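Aminopeptidase N family protein (Idiomarina loihiensis L2TR, PDB 4FGM) probably acts as a zinc-dependent aminopeptidase of the M61 family, removing residues from the N-terminal ends of peptides. Local coordinates at residues Ser338-Gly343 and Tyr377-Leu382; Tyr347-Thr352 and Asn371-Tyr376; Ile383-Asp388 and Leu450-Leu455; Glu301-Tyr306 and Glu353-Ala358. One frame throughout, in Å; residues are numbered along the deposited sequence.

Interaction 1 (Ser338-Gly343 and Tyr377-Leu382); sequences SRVERG and YAKGAL. With MAE (maleic acid), chain B.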
loop_
_atom_site.group_PDB
_atom_site.type_symbol
_atom_site.label_atom_id
_atom_site.label_comp_id
_atom_site.label_asym_id
_atom_site.label_seq_id
_atom_site.Cartn_x
_atom_site.Cartn_y
_atom_site.Cartn_z
ATOM N N SER A 338 -12.970 -12.919 5.291
ATOM C CA SER A 338 -13.778 -13.299 4.136
ATOM C C SER A 338 -13.002 -13.272 2.821
ATOM O O SER A 338 -13.179 -14.141 1.971
ATOM C CB SER A 338 -14.994 -12.379 4.023
ATOM O OG SER A 338 -15.760 -12.408 5.211
ATOM N N ARG A 339 -12.142 -12.278 2.650
ATOM C CA ARG A 339 -11.373 -12.172 1.420
ATOM C C ARG A 339 -10.378 -13.314 1.249
ATOM O O ARG A 339 -10.237 -13.861 0.159
ATOM C CB ARG A 339 -10.641 -10.828 1.358
ATOM C CG ARG A 339 -11.569 -9.617 1.357
ATOM C CD ARG A 339 -10.819 -8.367 0.931
ATOM N NE ARG A 339 -9.627 -8.144 1.745
ATOM C CZ ARG A 339 -9.583 -7.360 2.820
ATOM N NH1 ARG A 339 -10.671 -6.711 3.217
ATOM N NH2 ARG A 339 -8.449 -7.225 3.497
ATOM N N VAL A 340 -9.686 -13.678 2.321
ATOM C CA VAL A 340 -8.714 -14.757 2.235
ATOM C C VAL A 340 -9.396 -16.082 1.916
ATOM O O VAL A 340 -8.920 -16.841 1.071
ATOM C CB VAL A 340 -7.926 -14.916 3.559
ATOM C CG1 VAL A 340 -7.011 -16.126 3.483
ATOM C CG2 VAL A 340 -7.112 -13.660 3.830
ATOM N N GLU A 341 -10.520 -16.339 2.583
ATOM C CA GLU A 341 -11.264 -17.583 2.408
ATOM C C GLU A 341 -12.119 -17.695 1.146
ATOM O O GLU A 341 -12.568 -18.787 0.799
ATOM C CB GLU A 341 -12.158 -17.823 3.627
ATOM C CG GLU A 341 -11.408 -17.985 4.944
ATOM C CD GLU A 341 -10.317 -19.041 4.875
ATOM O OE1 GLU A 341 -10.550 -20.102 4.259
ATOM O OE2 GLU A 341 -9.230 -18.811 5.447
ATOM N N ARG A 342 -12.326 -16.578 0.457
ATOM C CA ARG A 342 -13.157 -16.557 -0.739
ATOM C C ARG A 342 -12.709 -17.394 -1.932
ATOM O O ARG A 342 -13.517 -18.118 -2.513
ATOM C CB ARG A 342 -13.356 -15.110 -1.207
ATOM C CG ARG A 342 -14.272 -14.958 -2.417
ATOM C CD ARG A 342 -15.695 -15.421 -2.110
ATOM N NE ARG A 342 -16.111 -16.532 -2.969
ATOM C CZ ARG A 342 -17.060 -16.447 -3.891
ATOM N NH1 ARG A 342 -17.700 -15.303 -4.081
ATOM N NH2 ARG A 342 -17.363 -17.503 -4.626
ATOM N N GLY A 343 -11.434 -17.301 -2.302
ATOM C CA GLY A 343 -10.969 -18.031 -3.470
ATOM C C GLY A 343 -10.056 -19.225 -3.291
ATOM O O GLY A 343 -9.476 -19.438 -2.226
ATOM N N TYR A 377 -0.736 -9.768 2.167
ATOM C CA TYR A 377 -1.242 -8.659 2.969
ATOM C C TYR A 377 -2.321 -9.217 3.886
ATOM O O TYR A 377 -2.208 -9.165 5.111
ATOM C CB TYR A 377 -1.894 -7.593 2.087
ATOM C CG TYR A 377 -0.953 -6.614 1.445
ATOM C CD1 TYR A 377 -0.492 -5.498 2.145
ATOM C CD2 TYR A 377 -0.543 -6.781 0.125
ATOM C CE1 TYR A 377 0.350 -4.569 1.541
ATOM C CE2 TYR A 377 0.297 -5.859 -0.486
ATOM C CZ TYR A 377 0.734 -4.757 0.227
ATOM O OH TYR A 377 1.531 -3.829 -0.385
ATOM N N ALA A 378 -3.372 -9.751 3.265
ATOM C CA ALA A 378 -4.521 -10.298 3.986
ATOM C C ALA A 378 -4.205 -11.534 4.817
ATOM O O ALA A 378 -4.534 -11.582 6.004
ATOM C CB ALA A 378 -5.654 -10.597 3.008
ATOM N N LYS A 379 -3.572 -12.536 4.212
ATOM C CA LYS A 379 -3.250 -13.729 4.978
ATOM C C LYS A 379 -2.182 -13.417 6.028
ATOM O O LYS A 379 -2.175 -14.002 7.114
ATOM C CB LYS A 379 -2.787 -14.870 4.073
ATOM C CG LYS A 379 -2.721 -16.185 4.830
ATOM C CD LYS A 379 -2.436 -17.379 3.944
ATOM C CE LYS A 379 -2.448 -18.659 4.777
ATOM N NZ LYS A 379 -2.224 -19.882 3.952
ATOM N N GLY A 380 -1.282 -12.493 5.707
ATOM C CA GLY A 380 -0.263 -12.117 6.669
ATOM C C GLY A 380 -0.966 -11.484 7.859
ATOM O O GLY A 380 -0.561 -11.652 9.011
ATOM N N ALA A 381 -2.044 -10.763 7.578
ATOM C CA ALA A 381 -2.801 -10.105 8.628
ATOM C C ALA A 381 -3.450 -11.142 9.537
ATOM O O ALA A 381 -3.506 -10.960 10.753
ATOM C CB ALA A 381 -3.860 -9.197 8.020
ATOM N N LEU A 382 -3.943 -12.227 8.949
ATOM C CA LEU A 382 -4.577 -13.272 9.737
ATOM C C LEU A 382 -3.522 -14.032 10.553
ATOM O O LEU A 382 -3.796 -14.503 11.662
ATOM C CB LEU A 382 -5.361 -14.222 8.827
ATOM C CG LEU A 382 -6.528 -13.562 8.082
ATOM C CD1 LEU A 382 -7.262 -14.603 7.262
ATOM C CD2 LEU A 382 -7.478 -12.909 9.070
HETATM C C1 MAE B . 2.194 -0.648 0.971
HETATM O O1 MAE B . 2.685 -1.824 0.850
HETATM O O2 MAE B . 2.568 0.051 1.941
HETATM C C2 MAE B . 1.256 -0.182 -0.075
HETATM C C3 MAE B . 1.454 0.178 -1.341
HETATM C C4 MAE B . 2.727 0.195 -2.053
HETATM O O3 MAE B . 3.841 -0.088 -1.573
HETATM O O4 MAE B . 2.633 0.489 -3.263
#
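Val340, Ala378 and Leu382 form an apolar helix-helix crossing in the M61 glycyl aminopeptidase region, between the last turns of helix 326-342 and the first turns of helix 378-394. The axes of the two short segments come within 9.6 Å at a crossing angle of -117°. Val340 fills the middle: with CG1 trans to the main-chain nitrogen (chi1 175°), CG2 is left beside that nitrogen and anti to the carbonyl carbon, which faces it to Ala378 CB at 3.5 Å. The same methyl meets Leu382 CD1 tip to tip at 3.6 Å, so it is gripped by side chains one helical turn apart. Lys379 contributes the start of its chain to this floor, 4.4 Å from Val340 CG1 to Lys379 CB, while its NZ bonds to the carbonyl oxygen of Glu448. Arg339 brings NH2 obliquely to Ala378 CB.

Polar contact belongs to Tyr377, just before these packing residues, whose ring leads away from Val340 into the maleic acid pocket beside the zinc site. A phenylalanine in its place would probably keep the ring but leave the maleate carboxylate without this hydroxyl donor. Tyr377 OH donates to maleate O1, which lies at the ring edge and in its plane, over 2.6 Å.

Interaction 2 (Tyr347-Thr352 and Asn371-Tyr376); sequences YQQSVT and NSIVSY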
loop_
_atom_site.group_PDB
_atom_site.type_symbol
_atom_site.label_atom_id
_atom_site.label_comp_id
_atom_site.label_asym_id
_atom_site.label_seq_id
_atom_site.Cartn_x
_atom_site.Cartn_y
_atom_site.Cartn_z
ATOM N N TYR A 347 -5.045 -22.207 -1.879
ATOM C CA TYR A 347 -4.611 -23.596 -1.953
ATOM C C TYR A 347 -3.648 -23.803 -3.116
ATOM O O TYR A 347 -3.180 -24.917 -3.361
ATOM C CB TYR A 347 -5.822 -24.525 -2.100
ATOM C CG TYR A 347 -6.854 -24.354 -1.006
ATOM C CD1 TYR A 347 -8.008 -23.598 -1.216
ATOM C CD2 TYR A 347 -6.656 -24.914 0.260
ATOM C CE1 TYR A 347 -8.940 -23.399 -0.194
ATOM C CE2 TYR A 347 -7.584 -24.720 1.287
ATOM C CZ TYR A 347 -8.721 -23.961 1.052
ATOM O OH TYR A 347 -9.633 -23.757 2.061
ATOM N N GLN A 348 -3.342 -22.717 -3.820
ATOM C CA GLN A 348 -2.438 -22.762 -4.968
ATOM C C GLN A 348 -1.087 -22.108 -4.690
ATOM O O GLN A 348 -0.091 -22.407 -5.355
ATOM C CB GLN A 348 -3.092 -22.061 -6.165
ATOM C CG GLN A 348 -4.137 -22.896 -6.878
ATOM C CD GLN A 348 -3.516 -23.870 -7.859
ATOM O OE1 GLN A 348 -2.318 -24.161 -7.788
ATOM N NE2 GLN A 348 -4.324 -24.381 -8.779
ATOM N N GLN A 349 -1.053 -21.231 -3.694
ATOM C CA GLN A 349 0.165 -20.502 -3.380
ATOM C C GLN A 349 0.326 -20.256 -1.881
ATOM O O GLN A 349 -0.623 -19.874 -1.197
ATOM C CB GLN A 349 0.121 -19.167 -4.130
ATOM C CG GLN A 349 1.371 -18.307 -4.061
ATOM C CD GLN A 349 1.164 -16.959 -4.740
ATOM O OE1 GLN A 349 0.346 -16.146 -4.298
ATOM N NE2 GLN A 349 1.899 -16.721 -5.822
ATOM N N SER A 350 1.529 -20.486 -1.364
ATOM C CA SER A 350 1.778 -20.239 0.052
ATOM C C SER A 350 2.038 -18.746 0.195
ATOM O O SER A 350 2.375 -18.074 -0.784
ATOM C CB SER A 350 2.988 -21.040 0.554
ATOM O OG SER A 350 4.188 -20.642 -0.078
ATOM N N VAL A 351 1.879 -18.228 1.407
ATOM C CA VAL A 351 2.078 -16.807 1.656
ATOM C C VAL A 351 3.513 -16.352 1.373
ATOM O O VAL A 351 3.733 -15.248 0.861
ATOM C CB VAL A 351 1.682 -16.440 3.112
ATOM C CG1 VAL A 351 2.776 -16.855 4.082
ATOM C CG2 VAL A 351 1.396 -14.954 3.214
ATOM N N THR A 352 4.488 -17.199 1.693
ATOM C CA THR A 352 5.881 -16.849 1.454
ATOM C C THR A 352 6.172 -16.858 -0.038
ATOM O O THR A 352 6.951 -16.045 -0.538
ATOM C CB THR A 352 6.845 -17.825 2.162
ATOM O OG1 THR A 352 6.465 -19.178 1.873
ATOM C CG2 THR A 352 6.819 -17.589 3.658
ATOM N N ASN A 371 -8.243 -17.171 -7.961
ATOM C CA ASN A 371 -8.135 -18.609 -8.220
ATOM C C ASN A 371 -6.702 -19.144 -8.207
ATOM O O ASN A 371 -6.492 -20.360 -8.160
ATOM C CB ASN A 371 -8.709 -18.962 -9.597
ATOM C CG ASN A 371 -10.111 -18.435 -9.817
ATOM O OD1 ASN A 371 -11.013 -18.655 -9.004
ATOM N ND2 ASN A 371 -10.308 -17.749 -10.940
ATOM N N SER A 372 -5.717 -18.251 -8.249
ATOM C CA SER A 372 -4.331 -18.703 -8.345
ATOM C C SER A 372 -3.291 -18.135 -7.392
ATOM O O SER A 372 -2.165 -18.626 -7.365
ATOM C CB SER A 372 -3.843 -18.485 -9.780
ATOM O OG SER A 372 -3.974 -17.117 -10.148
ATOM N N ILE A 373 -3.633 -17.103 -6.631
ATOM C CA ILE A 373 -2.663 -16.537 -5.699
ATOM C C ILE A 373 -3.303 -16.231 -4.359
ATOM O O ILE A 373 -4.519 -16.323 -4.199
ATOM C CB ILE A 373 -2.019 -15.227 -6.237
ATOM C CG1 ILE A 373 -3.033 -14.090 -6.207
ATOM C CG2 ILE A 373 -1.495 -15.432 -7.654
ATOM C CD1 ILE A 373 -2.430 -12.737 -6.541
ATOM N N VAL A 374 -2.476 -15.885 -3.384
ATOM C CA VAL A 374 -2.981 -15.538 -2.066
ATOM C C VAL A 374 -2.362 -14.188 -1.711
ATOM O O VAL A 374 -1.286 -13.855 -2.196
ATOM C CB VAL A 374 -2.598 -16.613 -1.018
ATOM C CG1 VAL A 374 -1.094 -16.600 -0.761
ATOM C CG2 VAL A 374 -3.387 -16.385 0.269
ATOM N N SER A 375 -3.045 -13.404 -0.889
ATOM C CA SER A 375 -2.542 -12.089 -0.510
ATOM C C SER A 375 -1.648 -12.166 0.721
ATOM O O SER A 375 -2.093 -12.591 1.793
ATOM C CB SER A 375 -3.715 -11.144 -0.230
ATOM O OG SER A 375 -3.270 -9.853 0.153
ATOM N N TYR A 376 -0.388 -11.767 0.576
ATOM C CA TYR A 376 0.518 -11.787 1.718
ATOM C C TYR A 376 0.130 -10.654 2.656
ATOM O O TYR A 376 0.582 -10.593 3.802
ATOM C CB TYR A 376 1.983 -11.675 1.273
ATOM C CG TYR A 376 2.308 -10.540 0.322
ATOM C CD1 TYR A 376 2.477 -9.233 0.790
ATOM C CD2 TYR A 376 2.487 -10.783 -1.046
ATOM C CE1 TYR A 376 2.823 -8.199 -0.079
ATOM C CE2 TYR A 376 2.830 -9.755 -1.925
ATOM C CZ TYR A 376 2.998 -8.466 -1.433
ATOM O OH TYR A 376 3.343 -7.452 -2.294
#
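Gln349 OE1 accepts the backbone N-H of Val374 over 3.0 Å, a nearly straight bond at 165° with the donor tilted 27° out of the carbonyl plane. The glutamine reaches it with a stretched chain, CG trans to its own main-chain nitrogen (chi1 -174°). In doing so it lies alongside Ile373, pointing the same way, and brings OE1 to 3.2 Å from Ile373 CB. Segments 347-352 and 371-376 run in nearly the same direction, yet this side chain to backbone bond is what joins them, not a strand ladder.

Before it, the Gln348 chain bends over the end of the weakly bonded helix 369-372, with Gln348 CG 3.7 Å from Asn371 O. Val374 CG1 lies 3.3 Å from Gln349 O. Farther along, Val351 CG2 sits 3.9 Å from Tyr376 CB, the two side chains crossing at about a right angle.

Both segments lead into helices through serines. Ser350 is the N-cap of helix 351-356, in a capping box with Glu353, whose OE1 accepts from Ser350 N; Ser375 OG bonds to Ala378 N before helix 378-394. Tyr376 stands between helices 303-306, 351-356 and 358-362, its ring against Phe362 and touching the zinc ligand Glu307.

Interaction 3 (Ile383-Asp388 and Leu450-Leu455); sequences IALSLD and LSLVEL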
loop_
_atom_site.group_PDB
_atom_site.type_symbol
_atom_site.label_atom_id
_atom_site.label_comp_id
_atom_site.label_asym_id
_atom_site.label_seq_id
_atom_site.Cartn_x
_atom_site.Cartn_y
_atom_site.Cartn_z
ATOM N N ILE A 383 -2.314 -14.140 10.005
ATOM C CA ILE A 383 -1.221 -14.798 10.705
ATOM C C ILE A 383 -0.923 -13.958 11.943
ATOM O O ILE A 383 -0.803 -14.481 13.052
ATOM C CB ILE A 383 0.046 -14.863 9.831
ATOM C CG1 ILE A 383 -0.137 -15.911 8.731
ATOM C CG2 ILE A 383 1.270 -15.154 10.702
ATOM C CD1 ILE A 383 1.087 -16.105 7.851
ATOM N N ALA A 384 -0.812 -12.647 11.745
ATOM C CA ALA A 384 -0.538 -11.726 12.845
ATOM C C ALA A 384 -1.626 -11.849 13.907
ATOM O O ALA A 384 -1.337 -11.849 15.100
ATOM C CB ALA A 384 -0.466 -10.280 12.325
ATOM N N LEU A 385 -2.877 -11.949 13.466
ATOM C CA LEU A 385 -4.004 -12.087 14.386
ATOM C C LEU A 385 -3.824 -13.338 15.231
ATOM O O LEU A 385 -4.025 -13.318 16.446
ATOM C CB LEU A 385 -5.318 -12.207 13.616
ATOM C CG LEU A 385 -6.514 -12.689 14.444
ATOM C CD1 LEU A 385 -7.009 -11.559 15.340
ATOM C CD2 LEU A 385 -7.621 -13.168 13.516
ATOM N N SER A 386 -3.448 -14.428 14.567
ATOM C CA SER A 386 -3.249 -15.705 15.237
ATOM C C SER A 386 -2.147 -15.616 16.287
ATOM O O SER A 386 -2.343 -16.017 17.433
ATOM C CB SER A 386 -2.900 -16.786 14.214
ATOM O OG SER A 386 -3.892 -16.876 13.204
ATOM N N LEU A 387 -0.993 -15.086 15.894
ATOM C CA LEU A 387 0.133 -14.955 16.813
ATOM C C LEU A 387 -0.224 -14.117 18.037
ATOM O O LEU A 387 0.126 -14.469 19.163
ATOM C CB LEU A 387 1.336 -14.333 16.099
ATOM C CG LEU A 387 2.019 -15.143 14.995
ATOM C CD1 LEU A 387 3.113 -14.298 14.350
ATOM C CD2 LEU A 387 2.614 -16.420 15.574
ATOM N N ASP A 388 -0.924 -13.012 17.822
ATOM C CA ASP A 388 -1.301 -12.149 18.931
ATOM C C ASP A 388 -2.173 -12.912 19.931
ATOM O O ASP A 388 -1.961 -12.839 21.138
ATOM C CB ASP A 388 -2.047 -10.915 18.413
ATOM C CG ASP A 388 -1.976 -9.742 19.374
ATOM O OD1 ASP A 388 -1.278 -9.848 20.406
ATOM O OD2 ASP A 388 -2.610 -8.705 19.093
ATOM N N LEU A 450 -6.310 -21.165 7.631
ATOM C CA LEU A 450 -5.846 -21.069 9.007
ATOM C C LEU A 450 -7.063 -21.308 9.892
ATOM O O LEU A 450 -8.189 -21.017 9.495
ATOM C CB LEU A 450 -5.279 -19.676 9.301
ATOM C CG LEU A 450 -4.076 -19.167 8.509
ATOM C CD1 LEU A 450 -3.770 -17.746 8.950
ATOM C CD2 LEU A 450 -2.875 -20.064 8.727
ATOM N N SER A 451 -6.835 -21.836 11.087
ATOM C CA SER A 451 -7.922 -22.098 12.021
ATOM C C SER A 451 -7.979 -20.966 13.038
ATOM O O SER A 451 -7.125 -20.889 13.918
ATOM C CB SER A 451 -7.671 -23.416 12.745
ATOM O OG SER A 451 -7.069 -24.355 11.875
ATOM N N LEU A 452 -8.970 -20.087 12.918
ATOM C CA LEU A 452 -9.107 -18.972 13.851
ATOM C C LEU A 452 -10.380 -19.052 14.674
ATOM O O LEU A 452 -10.553 -18.301 15.635
ATOM C CB LEU A 452 -9.091 -17.625 13.117
ATOM C CG LEU A 452 -7.801 -17.111 12.467
ATOM C CD1 LEU A 452 -6.607 -17.520 13.316
ATOM C CD2 LEU A 452 -7.664 -17.670 11.068
ATOM N N VAL A 453 -11.273 -19.959 14.295
ATOM C CA VAL A 453 -12.542 -20.110 14.998
ATOM C C VAL A 453 -12.347 -20.429 16.480
ATOM O O VAL A 453 -12.924 -19.767 17.344
ATOM C CB VAL A 453 -13.406 -21.223 14.361
ATOM C CG1 VAL A 453 -14.780 -21.244 15.013
ATOM C CG2 VAL A 453 -13.531 -20.995 12.864
ATOM N N GLU A 454 -11.535 -21.445 16.762
ATOM C CA GLU A 454 -11.269 -21.857 18.133
ATOM C C GLU A 454 -10.554 -20.731 18.877
ATOM O O GLU A 454 -10.934 -20.360 19.989
ATOM C CB GLU A 454 -10.417 -23.132 18.132
ATOM C CG GLU A 454 -10.198 -23.742 19.511
ATOM C CD GLU A 454 -9.598 -25.138 19.452
ATOM O OE1 GLU A 454 -10.248 -26.037 18.877
ATOM O OE2 GLU A 454 -8.480 -25.337 19.977
ATOM N N LEU A 455 -9.526 -20.183 18.237
ATOM C CA LEU A 455 -8.727 -19.096 18.792
ATOM C C LEU A 455 -9.588 -17.903 19.198
ATOM O O LEU A 455 -9.405 -17.338 20.273
ATOM C CB LEU A 455 -7.690 -18.661 17.754
ATOM C CG LEU A 455 -6.225 -18.485 18.154
ATOM C CD1 LEU A 455 -5.860 -19.411 19.302
ATOM C CD2 LEU A 455 -5.355 -18.775 16.939
#
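Ser386 and Leu452 mark the nearest backbone approach, 6.8 Å from Ser386 CA to Leu452 CA, where a loop leading into helix 453-457 passes along the flank of helix 378-394; one turn earlier Ile383 and Leu450 face each other at a wider spacing. Three leucines of the 450-455 segment point at the helix. Leu450 drives CD1 against the start of the segment, 4.1 Å from Ile383 CG1 and close to the backbone nitrogen of the same residue. The two side chains cross at a slant; Ile383 points away from the loop and its side chain touches Leu440 and Leu444 of helix 437-445. Leu452 places CG 4.1 Å from Leu385 CD2. Leu455 reaches Ser386, its CD2 lying 4.2 Å from Ser386 CB, and also touches Leu389 and Met390.

The contact belongs to the helical part of the chain that follows the zinc-binding residues: the connection between its segments holds helices but no strand, and closes by folding back on helix 378-394. Among these leucines Ser386 is the polar exception. Its OG lies beside the backbone nitrogen (chi1 -56°), a position from which it turns back along its own helix and bonds to Leu382 O, satisfying the hydroxyl within an apolar setting. Trp584, near the chain end, and Tyr312 of helix 308-320 also touch Leu385.

Interaction 4 (Glu301-Tyr306 and Glu353-Ala358); sequences EQLWFY and ESSFLA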
loop_
_atom_site.group_PDB
_atom_site.type_symbol
_atom_site.label_atom_id
_atom_site.label_comp_id
_atom_site.label_asym_id
_atom_site.label_seq_id
_atom_site.Cartn_x
_atom_site.Cartn_y
_atom_site.Cartn_z
ATOM N N GLU A 301 10.825 -13.487 0.660
ATOM C CA GLU A 301 9.558 -14.093 1.058
ATOM C C GLU A 301 9.045 -13.482 2.351
ATOM O O GLU A 301 8.050 -13.951 2.901
ATOM C CB GLU A 301 9.741 -15.591 1.287
ATOM C CG GLU A 301 10.660 -15.905 2.473
ATOM C CD GLU A 301 10.735 -17.385 2.788
ATOM O OE1 GLU A 301 11.061 -18.179 1.877
ATOM O OE2 GLU A 301 10.469 -17.752 3.953
ATOM N N GLN A 302 9.714 -12.437 2.832
ATOM C CA GLN A 302 9.332 -11.820 4.096
ATOM C C GLN A 302 8.196 -10.791 4.109
ATOM O O GLN A 302 7.863 -10.255 5.169
ATOM C CB GLN A 302 10.574 -11.213 4.745
ATOM C CG GLN A 302 11.638 -12.247 5.083
ATOM C CD GLN A 302 12.893 -11.631 5.659
ATOM O OE1 GLN A 302 12.837 -10.846 6.607
ATOM N NE2 GLN A 302 14.038 -11.988 5.093
ATOM N N LEU A 303 7.587 -10.513 2.960
ATOM C CA LEU A 303 6.501 -9.538 2.938
ATOM C C LEU A 303 5.289 -9.976 3.762
ATOM O O LEU A 303 4.421 -9.158 4.073
ATOM C CB LEU A 303 6.086 -9.229 1.502
ATOM C CG LEU A 303 7.168 -8.538 0.659
ATOM C CD1 LEU A 303 6.581 -8.135 -0.688
ATOM C CD2 LEU A 303 7.700 -7.307 1.387
ATOM N N TRP A 304 5.226 -11.256 4.128
ATOM C CA TRP A 304 4.110 -11.744 4.942
ATOM C C TRP A 304 4.213 -11.065 6.299
ATOM O O TRP A 304 3.220 -10.873 7.006
ATOM C CB TRP A 304 4.186 -13.265 5.143
ATOM C CG TRP A 304 5.382 -13.731 5.945
ATOM C CD1 TRP A 304 6.591 -14.155 5.453
ATOM C CD2 TRP A 304 5.481 -13.821 7.373
ATOM N NE1 TRP A 304 7.429 -14.503 6.485
ATOM C CE2 TRP A 304 6.778 -14.306 7.672
ATOM C CE3 TRP A 304 4.603 -13.540 8.429
ATOM C CZ2 TRP A 304 7.214 -14.518 8.982
ATOM C CZ3 TRP A 304 5.038 -13.753 9.737
ATOM C CH2 TRP A 304 6.334 -14.237 10.000
ATOM N N PHE A 305 5.437 -10.707 6.662
ATOM C CA PHE A 305 5.684 -10.055 7.930
ATOM C C PHE A 305 5.667 -8.535 7.769
ATOM O O PHE A 305 4.940 -7.825 8.476
ATOM C CB PHE A 305 7.028 -10.538 8.503
ATOM C CG PHE A 305 7.459 -9.813 9.751
ATOM C CD1 PHE A 305 8.196 -8.623 9.670
ATOM C CD2 PHE A 305 7.104 -10.302 11.005
ATOM C CE1 PHE A 305 8.571 -7.932 10.827
ATOM C CE2 PHE A 305 7.470 -9.622 12.169
ATOM C CZ PHE A 305 8.208 -8.431 12.083
ATOM N N TYR A 306 6.452 -8.037 6.824
ATOM C CA TYR A 306 6.529 -6.601 6.607
ATOM C C TYR A 306 5.236 -5.965 6.114
ATOM O O TYR A 306 4.970 -4.796 6.388
ATOM C CB TYR A 306 7.718 -6.294 5.694
ATOM C CG TYR A 306 9.001 -6.472 6.460
ATOM C CD1 TYR A 306 9.322 -5.605 7.511
ATOM C CD2 TYR A 306 9.831 -7.567 6.233
ATOM C CE1 TYR A 306 10.431 -5.832 8.322
ATOM C CE2 TYR A 306 10.944 -7.806 7.043
ATOM C CZ TYR A 306 11.233 -6.933 8.089
ATOM O OH TYR A 306 12.294 -7.177 8.927
ATOM N N GLU A 353 5.544 -17.791 -0.744
ATOM C CA GLU A 353 5.710 -17.900 -2.189
ATOM C C GLU A 353 5.150 -16.635 -2.849
ATOM O O GLU A 353 5.734 -16.108 -3.791
ATOM C CB GLU A 353 4.978 -19.148 -2.701
ATOM C CG GLU A 353 4.958 -19.314 -4.205
ATOM C CD GLU A 353 4.179 -20.548 -4.637
ATOM O OE1 GLU A 353 3.536 -21.184 -3.765
ATOM O OE2 GLU A 353 4.206 -20.875 -5.849
ATOM N N SER A 354 4.026 -16.147 -2.331
ATOM C CA SER A 354 3.387 -14.946 -2.860
ATOM C C SER A 354 4.288 -13.718 -2.684
ATOM O O SER A 354 4.379 -12.869 -3.579
ATOM C CB SER A 354 2.044 -14.710 -2.158
ATOM O OG SER A 354 1.395 -13.553 -2.653
ATOM N N SER A 355 4.944 -13.627 -1.528
ATOM C CA SER A 355 5.846 -12.517 -1.242
ATOM C C SER A 355 7.009 -12.568 -2.227
ATOM O O SER A 355 7.383 -11.559 -2.834
ATOM C CB SER A 355 6.380 -12.633 0.189
ATOM O OG SER A 355 7.432 -11.713 0.443
ATOM N N PHE A 356 7.566 -13.765 -2.378
ATOM C CA PHE A 356 8.697 -14.002 -3.259
ATOM C C PHE A 356 8.407 -13.562 -4.692
ATOM O O PHE A 356 9.252 -12.951 -5.336
ATOM C CB PHE A 356 9.073 -15.499 -3.217
ATOM C CG PHE A 356 10.365 -15.826 -3.920
ATOM C CD1 PHE A 356 10.389 -16.061 -5.292
ATOM C CD2 PHE A 356 11.563 -15.856 -3.216
ATOM C CE1 PHE A 356 11.594 -16.315 -5.955
ATOM C CE2 PHE A 356 12.770 -16.108 -3.864
ATOM C CZ PHE A 356 12.786 -16.339 -5.237
ATOM N N LEU A 357 7.212 -13.876 -5.184
ATOM C CA LEU A 357 6.820 -13.523 -6.541
ATOM C C LEU A 357 5.961 -12.259 -6.601
ATOM O O LEU A 357 5.112 -12.120 -7.485
ATOM C CB LEU A 357 6.050 -14.681 -7.189
ATOM C CG LEU A 357 6.761 -15.847 -7.889
ATOM C CD1 LEU A 357 8.263 -15.673 -7.844
ATOM C CD2 LEU A 357 6.338 -17.158 -7.236
ATOM N N ALA A 358 6.174 -11.331 -5.675
ATOM C CA ALA A 358 5.385 -10.103 -5.680
ATOM C C ALA A 358 5.527 -9.389 -7.020
ATOM O O ALA A 358 4.548 -8.863 -7.559
ATOM C CB ALA A 358 5.820 -9.189 -4.549
#
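Ser355 OG accepts the backbone N-H of Leu303 over 2.8 Å at an angle of 150°. The hydroxyl sits close against the leucine, 3.0 Å from Leu303 CB. Trans to its own main-chain nitrogen (chi1 170°), OG also bonds to the carbonyl oxygen of Thr300, so one buried hydroxyl ties together the turn before helix 303-306 and the start of that helix. Around this bond, Ser355 CB lies 3.4 Å from Glu301 O, and Leu303 CD1 extends to Ala358 CB at 4.1 Å. An alanine at Ser355 would probably leave Leu303 N-H and Thr300 O without this shared partner and free the turn to shift.

Backbones come very near here, with the CA atoms of Glu301 and Phe356 4.4 Å apart. Farther out, Gln302 O accepts from both Phe305 N and Tyr306 N, shaping the short helix. Glu301 OE2 is bonded to Tyr445, Gln302 to Thr419 and Asp421, and Phe356 stacks on Tyr299.

The short helix ends directly before the zinc ligand Glu307, the third partner of His273 and His277. An HExxH helix completed by a downstream glutamate is the signature of gluzincin-type metallopeptidases.

Interactions 1, 2 and 4 all lie in the M61 glycyl aminopeptidase region, on connected helices round the zinc and maleic acid site. Interaction 2 falls between the two segments of interaction 1 in the chain, the centres 9 Å apart, and Lys379 packs on Val374 where they meet. Interaction 4 alternates with interaction 2 along the chain; both use helix 351-356, their centres are 10 Å apart, and Ser354 OG probably bonds to Val374 O. Interaction 3 follows in series, sharing helix 378-394 with interaction 1 at 12 Å between centres. Helix 378-394 begins just after the pocket residue Tyr377 and carries on to the contact with 450-455, so it links the zinc and maleic acid site with a later part of the chain.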